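Local coordinates for protein glyoxylate reductase (Paecilomyces sp. J18, PDB 3WNV) that probably reduces glyoxylate to glycolate with a nicotinamide cofactor, as a member of the D-isomer specific 2-hydroxyacid dehydrogenase family, at residues 228-231 / 232-235; 201-204 / 205-209; 34-37 / 38-42. All blocks are in the same frame, centred on the assembly; numbering follows the deposited sequence.

Interaction 1. Residues 228-231 / 232-235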
loop_
_atom_site.group_PDB
_atom_site.type_symbol
_atom_site.label_atom_id
_atom_site.label_comp_id
_atom_site.label_asym_id
_atom_site.label_seq_id
_atom_site.Cartn_x
_atom_site.Cartn_y
_atom_site.Cartn_z
ATOM N N LYS A 228 -10.671 8.998 -19.143
ATOM C CA LYS A 228 -10.369 10.409 -19.430
ATOM C C LYS A 228 -8.886 10.688 -19.197
ATOM O O LYS A 228 -8.226 11.340 -20.018
ATOM C CB LYS A 228 -11.195 11.357 -18.532
ATOM C CG LYS A 228 -12.171 12.292 -19.260
ATOM C CD LYS A 228 -12.374 13.618 -18.484
ATOM C CE LYS A 228 -11.333 14.691 -18.882
ATOM N NZ LYS A 228 -11.197 14.907 -20.387
ATOM N N GLU A 229 -8.360 10.205 -18.068
ATOM C CA GLU A 229 -6.971 10.454 -17.713
ATOM C C GLU A 229 -5.984 9.699 -18.586
ATOM O O GLU A 229 -4.926 10.216 -18.937
ATOM C CB GLU A 229 -6.735 10.088 -16.241
ATOM C CG GLU A 229 -7.440 11.040 -15.251
ATOM C CD GLU A 229 -8.948 10.882 -15.232
ATOM O OE1 GLU A 229 -9.464 9.759 -15.517
ATOM O OE2 GLU A 229 -9.627 11.889 -14.947
ATOM N N LEU A 230 -6.321 8.468 -18.950
ATOM C CA LEU A 230 -5.464 7.691 -19.824
ATOM C C LEU A 230 -5.355 8.401 -21.169
ATOM O O LEU A 230 -4.289 8.383 -21.808
ATOM C CB LEU A 230 -6.044 6.287 -20.020
ATOM C CG LEU A 230 -5.981 5.450 -18.736
ATOM C CD1 LEU A 230 -6.858 4.224 -18.845
ATOM C CD2 LEU A 230 -4.522 5.043 -18.390
ATOM N N ALA A 231 -6.453 9.019 -21.588
ATOM C CA ALA A 231 -6.493 9.620 -22.908
ATOM C C ALA A 231 -5.623 10.872 -22.934
ATOM O O ALA A 231 -5.125 11.258 -23.998
ATOM C CB ALA A 231 -7.934 9.934 -23.315
ATOM N N LYS A 232 -5.431 11.492 -21.765
ATOM C CA LYS A 232 -4.526 12.633 -21.643
ATOM C C LYS A 232 -3.045 12.269 -21.619
ATOM O O LYS A 232 -2.210 13.152 -21.805
ATOM C CB LYS A 232 -4.847 13.445 -20.395
ATOM C CG LYS A 232 -6.111 14.274 -20.502
ATOM C CD LYS A 232 -6.502 14.822 -19.127
ATOM C CE LYS A 232 -7.769 15.644 -19.230
ATOM N NZ LYS A 232 -8.221 16.151 -17.900
ATOM N N MET A 233 -2.705 11.007 -21.362
ATOM C CA MET A 233 -1.287 10.646 -21.238
ATOM C C MET A 233 -0.610 10.648 -22.627
ATOM O O MET A 233 -1.305 10.752 -23.652
ATOM C CB MET A 233 -1.111 9.310 -20.523
ATOM C CG MET A 233 -1.564 9.351 -19.072
ATOM S SD MET A 233 -1.480 7.709 -18.371
ATOM C CE MET A 233 -2.179 7.966 -16.710
ATOM N N LYS A 234 0.724 10.580 -22.655
ATOM C CA LYS A 234 1.504 10.460 -23.901
ATOM C C LYS A 234 1.191 9.139 -24.563
ATOM O O LYS A 234 1.082 8.145 -23.866
ATOM C CB LYS A 234 2.990 10.368 -23.578
ATOM C CG LYS A 234 3.639 11.637 -23.145
ATOM C CD LYS A 234 5.111 11.374 -22.969
ATOM C CE LYS A 234 5.877 12.656 -22.994
ATOM N NZ LYS A 234 7.252 12.338 -23.479
ATOM N N ASP A 235 1.093 9.092 -25.894
ATOM C CA ASP A 235 1.095 7.787 -26.583
ATOM C C ASP A 235 2.369 7.021 -26.180
ATOM O O ASP A 235 3.462 7.602 -26.181
ATOM C CB ASP A 235 1.097 7.976 -28.113
ATOM C CG ASP A 235 -0.232 8.485 -28.649
ATOM O OD1 ASP A 235 -1.258 8.412 -27.939
ATOM O OD2 ASP A 235 -0.257 8.929 -29.813
HETATM O O HOH W 1 -8.113 14.635 -15.765
HETATM O O HOH W 2 -2.993 12.850 -25.481
#
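The C-terminal turn of a Rossmann-domain helix, 227-232, brings Leu-230 against Met-233 and Lys-228 against Lys-232 just before the chain enters strand 237-241. Met-233 N bonds to Leu-230 O at 3.1 Å, reaching back three residues rather than four, and its donor stands 68° out of the carbonyl plane instead of on a lone pair. Lys-232 N divides itself weakly between Lys-228 O (3.3 Å) and Glu-229 O (3.1 Å). A water donates to both Ala-231 O and Met-233 O. On the inner side, Leu-230 CD2 lies 4.0 Å from Met-233 SD. The methionine's CG stands beside its own backbone N (chi1 -65°), and from there the unbranched, extended chain passes the leucine methyl, a task suited to its slim thioether. The outer side is polar. The bend of Lys-228 at chi3 (89°) brings its CE to 3.6 Å from Lys-232 NZ, and the further bend at chi4 leaves Lys-228 NZ 4.1 Å from Lys-232 NZ. Acidic groups probably ease this repulsion: Lys-232 NZ makes a salt bridge with Asp-202 and also donates to a water at 2.6 Å, which in turn donates to Glu-229 OE2. The other carboxylate oxygen, Glu-229 OE1, takes the N-H of Gly-226, just before the helix. Among its neighbours, the turn faces Ile-239 of strand 237-241 through both Leu-230 and Met-233, Ala-252 and Ala-256 of helix 250-259 through Leu-230, and Leu-205 of helix 201-207 through Glu-229, Lys-232 and Met-233.

Interaction 2. Residues 201-204 / 205-209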
loop_
_atom_site.group_PDB
_atom_site.type_symbol
_atom_site.label_atom_id
_atom_site.label_comp_id
_atom_site.label_asym_id
_atom_site.label_seq_id
_atom_site.Cartn_x
_atom_site.Cartn_y
_atom_site.Cartn_z
ATOM N N PHE A 201 -2.071 18.496 -12.202
ATOM C CA PHE A 201 -2.520 17.136 -12.544
ATOM C C PHE A 201 -2.482 16.937 -14.069
ATOM O O PHE A 201 -1.913 15.972 -14.562
ATOM C CB PHE A 201 -3.921 16.896 -11.935
ATOM C CG PHE A 201 -4.451 15.477 -12.090
ATOM C CD1 PHE A 201 -4.066 14.468 -11.227
ATOM C CD2 PHE A 201 -5.393 15.175 -13.072
ATOM C CE1 PHE A 201 -4.583 13.138 -11.358
ATOM C CE2 PHE A 201 -5.912 13.863 -13.217
ATOM C CZ PHE A 201 -5.492 12.842 -12.344
ATOM N N ASP A 202 -3.101 17.842 -14.828
ATOM C CA ASP A 202 -3.113 17.701 -16.279
ATOM C C ASP A 202 -1.700 17.697 -16.878
ATOM O O ASP A 202 -1.422 16.957 -17.822
ATOM C CB ASP A 202 -3.965 18.803 -16.919
ATOM C CG ASP A 202 -5.466 18.546 -16.794
ATOM O OD1 ASP A 202 -5.861 17.420 -16.440
ATOM O OD2 ASP A 202 -6.257 19.483 -17.066
ATOM N N GLU A 203 -0.789 18.477 -16.306
ATOM C CA GLU A 203 0.585 18.517 -16.803
ATOM C C GLU A 203 1.330 17.231 -16.480
ATOM O O GLU A 203 2.211 16.788 -17.251
ATOM C CB GLU A 203 1.348 19.716 -16.206
ATOM C CG GLU A 203 1.049 21.065 -16.821
ATOM C CD GLU A 203 1.622 22.234 -15.991
ATOM O OE1 GLU A 203 1.741 22.110 -14.735
ATOM O OE2 GLU A 203 1.945 23.284 -16.603
ATOM N N LEU A 204 0.971 16.597 -15.362
ATOM C CA LEU A 204 1.592 15.344 -14.953
ATOM C C LEU A 204 1.205 14.253 -15.960
ATOM O O LEU A 204 2.038 13.434 -16.366
ATOM C CB LEU A 204 1.156 14.935 -13.543
ATOM C CG LEU A 204 1.887 13.725 -12.957
ATOM C CD1 LEU A 204 3.310 14.105 -12.606
ATOM C CD2 LEU A 204 1.153 13.221 -11.690
ATOM N N LEU A 205 -0.053 14.287 -16.390
ATOM C CA LEU A 205 -0.540 13.294 -17.334
ATOM C C LEU A 205 0.140 13.522 -18.680
ATOM O O LEU A 205 0.548 12.572 -19.338
ATOM C CB LEU A 205 -2.059 13.411 -17.499
ATOM C CG LEU A 205 -2.898 13.002 -16.281
ATOM C CD1 LEU A 205 -4.326 13.492 -16.421
ATOM C CD2 LEU A 205 -2.849 11.468 -16.049
ATOM N N ALA A 206 0.285 14.784 -19.070
ATOM C CA ALA A 206 0.848 15.124 -20.381
ATOM C C ALA A 206 2.326 14.829 -20.507
ATOM O O ALA A 206 2.794 14.432 -21.566
ATOM C CB ALA A 206 0.609 16.592 -20.691
ATOM N N GLN A 207 3.082 15.044 -19.437
ATOM C CA GLN A 207 4.537 15.032 -19.532
ATOM C C GLN A 207 5.262 13.770 -19.083
ATOM O O GLN A 207 6.463 13.608 -19.393
ATOM C CB GLN A 207 5.106 16.228 -18.755
ATOM C CG GLN A 207 4.572 17.567 -19.213
ATOM C CD GLN A 207 5.091 18.698 -18.366
ATOM O OE1 GLN A 207 6.135 18.571 -17.710
ATOM N NE2 GLN A 207 4.368 19.818 -18.360
ATOM N N SER A 208 4.586 12.879 -18.353
ATOM C CA SER A 208 5.232 11.679 -17.864
ATOM C C SER A 208 5.518 10.635 -18.959
ATOM O O SER A 208 4.593 10.208 -19.694
ATOM C CB SER A 208 4.326 10.993 -16.820
ATOM O OG SER A 208 4.010 11.900 -15.813
ATOM N N ASP A 209 6.774 10.192 -19.062
ATOM C CA ASP A 209 7.048 8.983 -19.851
ATOM C C ASP A 209 6.694 7.703 -19.099
ATOM O O ASP A 209 6.207 6.701 -19.679
ATOM C CB ASP A 209 8.508 8.972 -20.283
ATOM C CG ASP A 209 8.819 10.151 -21.158
ATOM O OD1 ASP A 209 8.192 10.246 -22.237
ATOM O OD2 ASP A 209 9.614 11.036 -20.748
#
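Phe-201 and Leu-205, one turn apart on helix 201-207, form the compact part of this contact: the leucine's CD1 lies 3.6 Å from ring atom CE2, approaching the ring obliquely. Because the phenylalanine's CG is anti to its own N (chi1 -174°), the ring extends along the flank where the leucine methyl can reach it. The backbone joins the same two residues, Leu-205 N bonding to Phe-201 O. Leu-204, buried like Leu-205, turns to Ile-181 and Phe-211, so bulky hydrocarbon suits this face. The solvent side is looser. Glu-203 and Gln-207 lie side by side and point the same way, their carboxylate and amide planes 62° apart, with Gln-207 NE2 only grazing Glu-203 CB at 3.7 Å; the carboxylate itself turns back to Ser-200 N. At the helix end, Leu-204 O is gripped twice by Ser-208, at 2.6 Å from OG and 3.3 Å from N. A short side chain ending in a hydroxyl fits here, since it can fold back onto the last turn. A valine here removes the hydroxyl and would probably leave Leu-204 O held by the longer amide bond alone. Chemically, the contact implies a helix with one greasy flank and one wettable flank, whose Leu-204 carbonyl, on a buried residue, takes both these bonds from Ser-208.

Interaction 3. Residues 34-37 / 38-42; sequences GGRE and KFLEN
Arg-36 O accepts the N-H of Leu-40 at 2.8 Å, nearly straight at 169°, in the first turn of helix 36-45. Gly-35 O likewise holds Phe-39 N at 2.9 Å, in the carbonyl plane. Gly-35 is the N-cap and has no side chain to offer, yet Lys-38 N is still served: it donates to a water, which in turn donates a hydrogen bond to Gly-34 O at 2.8 Å. Both glycines suit backbone angles at which a CB would press on the preceding carbonyl oxygen. Leu-40 CD1 rests 3.8 Å from Arg-36 CG; the arginine chain, extended from CG to NE, carries its guanidinium beyond, to Asp-68, Glu-70 and the carbonyls of Thr-64 and Pro-66. Toward solvent, Glu-37 and Glu-41 run alongside each other, and Glu-37 OE1 lies 3.6 Å from Glu-41 OE2, which may make one of them easier to protonate. Phe-39, by contrast, is buried, meeting Phe-31 edge-to-face and touching Leu-7 and Ile-9. This is the opening turn of a beta-alpha-beta crossover, in which helix 36-45 joins strand 27-31 to strand 51-57 across strand 5-9 of a parallel sheet.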
loop_
_atom_site.group_PDB
_atom_site.type_symbol
_atom_site.label_atom_id
_atom_site.label_comp_id
_atom_site.label_asym_id
_atom_site.label_seq_id
_atom_site.Cartn_x
_atom_site.Cartn_y
_atom_site.Cartn_z
ATOM N N GLY A 34 -11.158 -16.979 12.453
ATOM C CA GLY A 34 -12.492 -17.414 12.812
ATOM C C GLY A 34 -13.625 -16.820 11.988
ATOM O O GLY A 34 -14.735 -17.340 12.006
ATOM N N GLY A 35 -13.362 -15.717 11.298
ATOM C CA GLY A 35 -14.401 -15.047 10.530
ATOM C C GLY A 35 -15.112 -13.919 11.281
ATOM O O GLY A 35 -15.212 -13.961 12.519
ATOM N N ARG A 36 -15.615 -12.941 10.516
ATOM C CA ARG A 36 -16.299 -11.750 11.030
ATOM C C ARG A 36 -17.420 -12.080 11.980
ATOM O O ARG A 36 -17.538 -11.445 13.031
ATOM C CB ARG A 36 -16.841 -10.896 9.870
ATOM C CG ARG A 36 -17.644 -9.660 10.267
ATOM C CD ARG A 36 -17.889 -8.809 9.019
ATOM N NE ARG A 36 -18.377 -7.442 9.268
ATOM C CZ ARG A 36 -17.598 -6.360 9.360
ATOM N NH1 ARG A 36 -16.260 -6.456 9.265
ATOM N NH2 ARG A 36 -18.160 -5.169 9.552
ATOM N N GLU A 37 -18.239 -13.076 11.624
ATOM C CA GLU A 37 -19.414 -13.439 12.417
ATOM C C GLU A 37 -18.996 -13.820 13.834
ATOM O O GLU A 37 -19.586 -13.367 14.828
ATOM C CB GLU A 37 -20.166 -14.597 11.737
ATOM C CG GLU A 37 -21.374 -15.137 12.501
ATOM C CD GLU A 37 -21.603 -16.634 12.261
ATOM O OE1 GLU A 37 -21.101 -17.455 13.069
ATOM O OE2 GLU A 37 -22.284 -16.983 11.268
ATOM N N LYS A 38 -17.960 -14.650 13.913
ATOM C CA LYS A 38 -17.433 -15.115 15.187
ATOM C C LYS A 38 -16.701 -13.995 15.940
ATOM O O LYS A 38 -16.780 -13.928 17.168
ATOM C CB LYS A 38 -16.486 -16.283 14.946
ATOM C CG LYS A 38 -15.814 -16.825 16.191
ATOM C CD LYS A 38 -16.770 -17.607 17.043
ATOM C CE LYS A 38 -16.001 -18.445 18.051
ATOM N NZ LYS A 38 -14.759 -17.730 18.499
ATOM N N PHE A 39 -15.987 -13.132 15.219
ATOM C CA PHE A 39 -15.366 -11.980 15.873
ATOM C C PHE A 39 -16.452 -11.113 16.511
ATOM O O PHE A 39 -16.360 -10.760 17.688
ATOM C CB PHE A 39 -14.462 -11.186 14.931
ATOM C CG PHE A 39 -13.807 -10.010 15.597
ATOM C CD1 PHE A 39 -12.699 -10.198 16.416
ATOM C CD2 PHE A 39 -14.323 -8.725 15.451
ATOM C CE1 PHE A 39 -12.121 -9.123 17.067
ATOM C CE2 PHE A 39 -13.745 -7.648 16.113
ATOM C CZ PHE A 39 -12.639 -7.856 16.913
ATOM N N LEU A 40 -17.509 -10.814 15.762
ATOM C CA LEU A 40 -18.583 -9.991 16.319
ATOM C C LEU A 40 -19.276 -10.654 17.493
ATOM O O LEU A 40 -19.642 -9.972 18.444
ATOM C CB LEU A 40 -19.581 -9.545 15.234
ATOM C CG LEU A 40 -19.033 -8.733 14.066
ATOM C CD1 LEU A 40 -20.103 -8.581 13.017
ATOM C CD2 LEU A 40 -18.542 -7.364 14.486
ATOM N N GLU A 41 -19.437 -11.980 17.446
ATOM C CA GLU A 41 -19.998 -12.726 18.570
ATOM C C GLU A 41 -19.127 -12.618 19.818
ATOM O O GLU A 41 -19.647 -12.471 20.916
ATOM C CB GLU A 41 -20.209 -14.200 18.205
ATOM C CG GLU A 41 -21.551 -14.489 17.538
ATOM C CD GLU A 41 -21.631 -15.892 16.946
ATOM O OE1 GLU A 41 -20.832 -16.765 17.362
ATOM O OE2 GLU A 41 -22.491 -16.111 16.059
ATOM N N ASN A 42 -17.804 -12.684 19.643
ATOM C CA ASN A 42 -16.890 -12.541 20.773
ATOM C C ASN A 42 -17.053 -11.171 21.394
ATOM O O ASN A 42 -17.136 -11.045 22.604
ATOM C CB ASN A 42 -15.421 -12.714 20.336
ATOM C CG ASN A 42 -15.066 -14.159 19.989
ATOM O OD1 ASN A 42 -15.874 -15.072 20.186
ATOM N ND2 ASN A 42 -13.844 -14.368 19.483
HETATM O O HOH W 3 -17.264 -16.176 11.503
#

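Along the chain, interaction 3 comes first, then interaction 2, then interaction 1. Interactions 1 and 2 are close neighbours, their centres 9 Å apart, on helices that flank the seven-stranded parallel sheet within the family's NAD binding range. Strand 210-213 follows the helix of interaction 2, and strand 237-241 follows that of interaction 1. They are joined by a second salt bridge besides the one already described, Lys-234 NZ to Asp-209 OD1 at 2.6 Å, so the two helices and the loops that follow them are joined by two salt bridges. Interaction 3 belongs to the separate five-stranded sheet, its centre about 45 Å from that of interaction 1 and 46 Å from that of interaction 2, across the chain's centre, consistent with the two-domain build of these dehydrogenases.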